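Local coordinates for glutamine synthetase (PDB 5ZLI), which belongs to the glutamine synthetase family, type I-beta, and assembles as twelve chains, each with a beta-Grasp domain and a catalytic domain, at residues B[137-142]-B[279-284]; B[215-220]-B[231-236]. All blocks are in the same frame, centred on the assembly; numbering follows the deposited sequence.

Interactions 1 and 2 lie in the catalytic domain, in one mixed sheet, with their centres about 10 Å apart. Interaction 1 joins strand 133-145 to strand 278-286; interaction 2 is the hairpin of strands 217-222 and 228-237. Strand 228-237 is also an antiparallel neighbour of strand 133-145, so the four strands run in the order 278-286, 133-145, 228-237, 217-222. Along the chain the hairpin falls between the two halves of interaction 1. Packing of F235 CZ on H281 CB and of V233 CG2 on A138 O ties the two contacts together. V219 and V220 of interaction 2 pair with a strand of a neighbouring subunit, so the sheet continues across that interface.

Interaction 1 of 2, residues B[137-142]-B[279-284]; sequences GAENEF and HTHVSV
G137, A138 and E139 pair with H281, T280 and H279 in an antiparallel ladder whose strand axes approach to 4.6 Å at 172°, G137/H281 and E139/H279 being the hydrogen-bonded pairs and A138/T280 the non-hydrogen-bonded one. Among the backbone bonds, E139 N to H279 O spans 2.8 Å, whereas the return bond from H279 N to E139 O is weak at 3.2 Å. E139 shares a sheet face with both histidines. Its CG stands beside the backbone N (chi1 -46°) and the chain runs on extended, which lays the carboxylate between them. OE1 meets the H279 ring at its edge, 3.4 Å from CD2, with the two planes nearly perpendicular at 82°. OE2 lies 3.0 Å from H281 NE2. H281 NE2 makes a weak hydrogen bond to E367 OE1. E141 OE2 approaches H279 NE2 more loosely, at 4.0 Å, while its OE1 is held by the backbone N of G277. E139 and E141 come close to E230, and E141 also to E223, a gathering of glutamates and histidines as in the metal-binding active sites of glutamine synthetases. On the other face, A138 CB touches T280 CG2 at 4.1 Å, and T280 OG1 bonds to F368 O. Strand 366-368 flanks 279-284 on its far side, helix 238-258 packs on A138 and N140, and helix 302-313 packs on V282 and V284.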
# COMPACT_ATOMS: atom_id res chain seq x y z
N GLY B 137 -0.66 -17.17 54.51
CA GLY B 137 -0.39 -15.91 53.85
C GLY B 137 0.35 -16.07 52.54
O GLY B 137 1.56 -16.31 52.53
N ALA B 138 -0.34 -15.87 51.42
CA ALA B 138 0.19 -16.15 50.09
C ALA B 138 0.71 -14.87 49.42
O ALA B 138 0.10 -13.80 49.53
CB ALA B 138 -0.88 -16.80 49.19
N GLU B 139 1.85 -14.99 48.75
CA GLU B 139 2.36 -13.95 47.86
C GLU B 139 2.19 -14.49 46.44
O GLU B 139 2.95 -15.36 46.01
CB GLU B 139 3.84 -13.67 48.13
CG GLU B 139 4.24 -13.52 49.59
CD GLU B 139 5.77 -13.62 49.76
OE1 GLU B 139 6.46 -13.83 48.74
OE2 GLU B 139 6.28 -13.53 50.91
N ASN B 140 1.22 -13.95 45.69
CA ASN B 140 0.99 -14.41 44.32
C ASN B 140 1.64 -13.44 43.35
O ASN B 140 1.05 -12.44 42.94
CB ASN B 140 -0.49 -14.55 43.98
CG ASN B 140 -1.18 -15.62 44.78
OD1 ASN B 140 -1.23 -16.78 44.37
ND2 ASN B 140 -1.75 -15.23 45.93
N GLU B 141 2.88 -13.75 42.97
CA GLU B 141 3.53 -13.04 41.87
C GLU B 141 2.74 -13.24 40.58
O GLU B 141 2.18 -14.32 40.33
CB GLU B 141 4.99 -13.50 41.71
CG GLU B 141 5.82 -13.34 42.99
CD GLU B 141 7.28 -13.84 42.90
OE1 GLU B 141 7.55 -14.77 42.10
OE2 GLU B 141 8.13 -13.37 43.69
N PHE B 142 2.71 -12.19 39.76
CA PHE B 142 1.94 -12.17 38.53
C PHE B 142 2.66 -11.34 37.48
O PHE B 142 3.76 -10.84 37.70
CB PHE B 142 0.56 -11.58 38.75
CG PHE B 142 0.58 -10.18 39.26
CD1 PHE B 142 0.76 -9.12 38.40
CD2 PHE B 142 0.39 -9.92 40.60
CE1 PHE B 142 0.78 -7.83 38.87
CE2 PHE B 142 0.38 -8.66 41.07
CZ PHE B 142 0.58 -7.59 40.20
N HIS B 279 4.42 -18.02 47.05
CA HIS B 279 5.13 -18.15 48.31
C HIS B 279 4.11 -18.11 49.45
O HIS B 279 3.49 -17.09 49.73
CB HIS B 279 6.17 -17.03 48.42
CG HIS B 279 7.20 -17.09 47.34
ND1 HIS B 279 7.55 -18.27 46.71
CD2 HIS B 279 7.91 -16.11 46.72
CE1 HIS B 279 8.46 -18.02 45.78
NE2 HIS B 279 8.69 -16.72 45.77
N THR B 280 3.92 -19.27 50.07
CA THR B 280 2.87 -19.48 51.06
C THR B 280 3.51 -19.55 52.45
O THR B 280 4.48 -20.29 52.66
CB THR B 280 2.08 -20.76 50.72
OG1 THR B 280 2.91 -21.62 49.93
CG2 THR B 280 0.89 -20.44 49.87
N HIS B 281 3.01 -18.75 53.37
CA HIS B 281 3.51 -18.67 54.73
C HIS B 281 2.53 -19.34 55.69
O HIS B 281 1.34 -18.99 55.69
CB HIS B 281 3.73 -17.20 55.14
CG HIS B 281 4.85 -16.49 54.42
ND1 HIS B 281 5.61 -15.51 55.02
CD2 HIS B 281 5.32 -16.61 53.16
CE1 HIS B 281 6.52 -15.07 54.17
NE2 HIS B 281 6.36 -15.72 53.03
N VAL B 282 3.01 -20.28 56.52
CA VAL B 282 2.11 -20.96 57.46
C VAL B 282 2.51 -20.69 58.91
O VAL B 282 3.69 -20.54 59.25
CB VAL B 282 2.06 -22.49 57.20
CG1 VAL B 282 1.66 -22.79 55.78
CG2 VAL B 282 3.41 -23.10 57.51
N SER B 283 1.50 -20.60 59.78
CA SER B 283 1.68 -20.78 61.22
C SER B 283 0.41 -21.44 61.73
O SER B 283 -0.69 -21.18 61.22
CB SER B 283 1.90 -19.48 62.04
OG SER B 283 0.79 -18.57 62.04
N VAL B 284 0.56 -22.29 62.74
CA VAL B 284 -0.58 -22.86 63.44
C VAL B 284 -0.59 -22.26 64.84
O VAL B 284 0.42 -22.33 65.55
CB VAL B 284 -0.48 -24.39 63.49
CG1 VAL B 284 -1.69 -24.94 64.17
CG2 VAL B 284 -0.30 -24.94 62.10

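Interaction 2 of 2, residues B[215-220]-B[231-236]; sequences LETFVV and VGVKFG
F218 lays one face of its ring over G232, whose CA sits 3.6 Å from the ring centroid, 21° off the normal and offset toward the rim: a CH-pi contact. The side chain reaches this place because CG lies between the backbone N and the carbonyl carbon (chi1 45°), folding the ring back across the neighbouring strand. G232 has no side chain, and the F218 ring and V219 CG1 both lie against its backbone. V233 O lies at the ring edge, near its plane, beside CE2. Next to this contact, the backbones are joined by F218 N to G232 O at 2.7 Å and by G232 N to V219 O at 2.9 Å, so both F218 and V219 face the single residue G232. The register consequently slips by one between the T217/V233 and V220/V231 pairs, which defines a beta bulge; the F218 psi of -61° marks the kink. Beyond it, K234 N bonds to E216 O at 2.8 Å.

The sheet face of T217, V220, V231 and V233 is largely apolar. T217 CG2 meets V231 CG1 at 3.7 Å, V220 and V231 lie side by side through their CG2 methyls at 3.8 Å, and L215 CD2 reaches V233 CG1 at 3.9 Å. Helix 200-212 packs on this face through V207 and L210, and its N211 ND2 hydrogen-bonds L215 O. Outward, V219 and V220 continue the sheet as an antiparallel ladder with a strand of a neighbouring subunit, where F218 packs on A47 of that subunit. With E216 OE1 6.2 Å from K234 NZ, no salt bridge closes the contact; backbone bonds, methyl packing and one aromatic face hold this hairpin, which carries the sheet across the subunit interface.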
# COMPACT_ATOMS: atom_id res chain seq x y z
N LEU B 215 -9.49 -6.46 51.59
CA LEU B 215 -8.18 -7.08 51.71
C LEU B 215 -7.16 -6.06 52.15
O LEU B 215 -7.14 -4.93 51.65
CB LEU B 215 -7.73 -7.67 50.38
CG LEU B 215 -7.59 -9.18 50.32
CD1 LEU B 215 -7.03 -9.56 48.97
CD2 LEU B 215 -6.58 -9.53 51.41
N GLU B 216 -6.30 -6.47 53.09
CA GLU B 216 -5.22 -5.60 53.57
C GLU B 216 -3.88 -5.97 52.92
O GLU B 216 -3.51 -7.15 52.83
CB GLU B 216 -5.13 -5.61 55.09
CG GLU B 216 -6.08 -4.59 55.74
CD GLU B 216 -5.69 -4.20 57.16
OE1 GLU B 216 -5.25 -5.08 57.94
OE2 GLU B 216 -5.83 -2.99 57.51
N THR B 217 -3.19 -4.94 52.47
CA THR B 217 -1.94 -5.04 51.73
C THR B 217 -0.83 -4.42 52.57
O THR B 217 -1.04 -3.38 53.21
CB THR B 217 -2.06 -4.28 50.41
OG1 THR B 217 -2.40 -2.91 50.68
CG2 THR B 217 -3.14 -4.87 49.52
N PHE B 218 0.37 -5.03 52.54
CA PHE B 218 1.54 -4.35 53.10
C PHE B 218 2.49 -3.87 52.02
O PHE B 218 2.70 -2.65 51.89
CB PHE B 218 2.29 -5.20 54.16
CG PHE B 218 2.52 -6.66 53.79
CD1 PHE B 218 3.69 -7.04 53.12
CD2 PHE B 218 1.60 -7.65 54.14
CE1 PHE B 218 3.93 -8.39 52.79
CE2 PHE B 218 1.83 -8.99 53.80
CZ PHE B 218 3.00 -9.36 53.12
N VAL B 219 3.05 -4.74 51.20
CA VAL B 219 4.14 -4.38 50.31
C VAL B 219 3.68 -4.49 48.87
O VAL B 219 2.82 -5.30 48.53
CB VAL B 219 5.38 -5.27 50.57
CG1 VAL B 219 5.14 -6.67 50.07
CG2 VAL B 219 6.61 -4.68 49.91
N VAL B 220 4.24 -3.65 48.00
CA VAL B 220 4.00 -3.77 46.57
C VAL B 220 5.24 -3.32 45.81
O VAL B 220 5.66 -2.16 45.90
CB VAL B 220 2.74 -2.98 46.17
CG1 VAL B 220 2.91 -1.54 46.46
CG2 VAL B 220 2.44 -3.18 44.71
N VAL B 231 1.97 -8.32 45.34
CA VAL B 231 1.39 -7.56 46.43
C VAL B 231 1.31 -8.48 47.65
O VAL B 231 0.86 -9.62 47.55
CB VAL B 231 -0.01 -7.00 46.09
CG1 VAL B 231 -0.59 -6.24 47.28
CG2 VAL B 231 0.07 -6.09 44.87
N GLY B 232 1.80 -7.98 48.78
CA GLY B 232 1.68 -8.69 50.04
C GLY B 232 0.35 -8.39 50.71
O GLY B 232 0.01 -7.22 50.93
N VAL B 233 -0.38 -9.45 51.07
CA VAL B 233 -1.69 -9.35 51.71
C VAL B 233 -1.58 -9.92 53.12
O VAL B 233 -0.69 -10.70 53.45
CB VAL B 233 -2.77 -10.08 50.88
CG1 VAL B 233 -3.14 -9.27 49.68
CG2 VAL B 233 -2.27 -11.42 50.43
N LYS B 234 -2.50 -9.50 53.98
CA LYS B 234 -2.49 -9.99 55.35
C LYS B 234 -2.72 -11.50 55.37
O LYS B 234 -3.54 -12.03 54.61
CB LYS B 234 -3.56 -9.27 56.19
CG LYS B 234 -3.07 -8.88 57.58
CD LYS B 234 -4.21 -8.82 58.60
CE LYS B 234 -3.70 -9.00 60.06
NZ LYS B 234 -3.41 -10.41 60.51
N PHE B 235 -1.95 -12.21 56.21
CA PHE B 235 -2.27 -13.57 56.63
C PHE B 235 -3.76 -13.74 56.84
O PHE B 235 -4.46 -12.79 57.19
CB PHE B 235 -1.56 -13.93 57.94
CG PHE B 235 -0.11 -14.35 57.78
CD1 PHE B 235 0.82 -13.52 57.18
CD2 PHE B 235 0.32 -15.59 58.28
CE1 PHE B 235 2.15 -13.92 57.05
CE2 PHE B 235 1.64 -15.98 58.16
CZ PHE B 235 2.55 -15.14 57.54
N GLY B 236 -4.24 -14.96 56.60
CA GLY B 236 -5.61 -15.32 56.95
C GLY B 236 -5.72 -16.79 57.28
O GLY B 236 -4.82 -17.59 56.97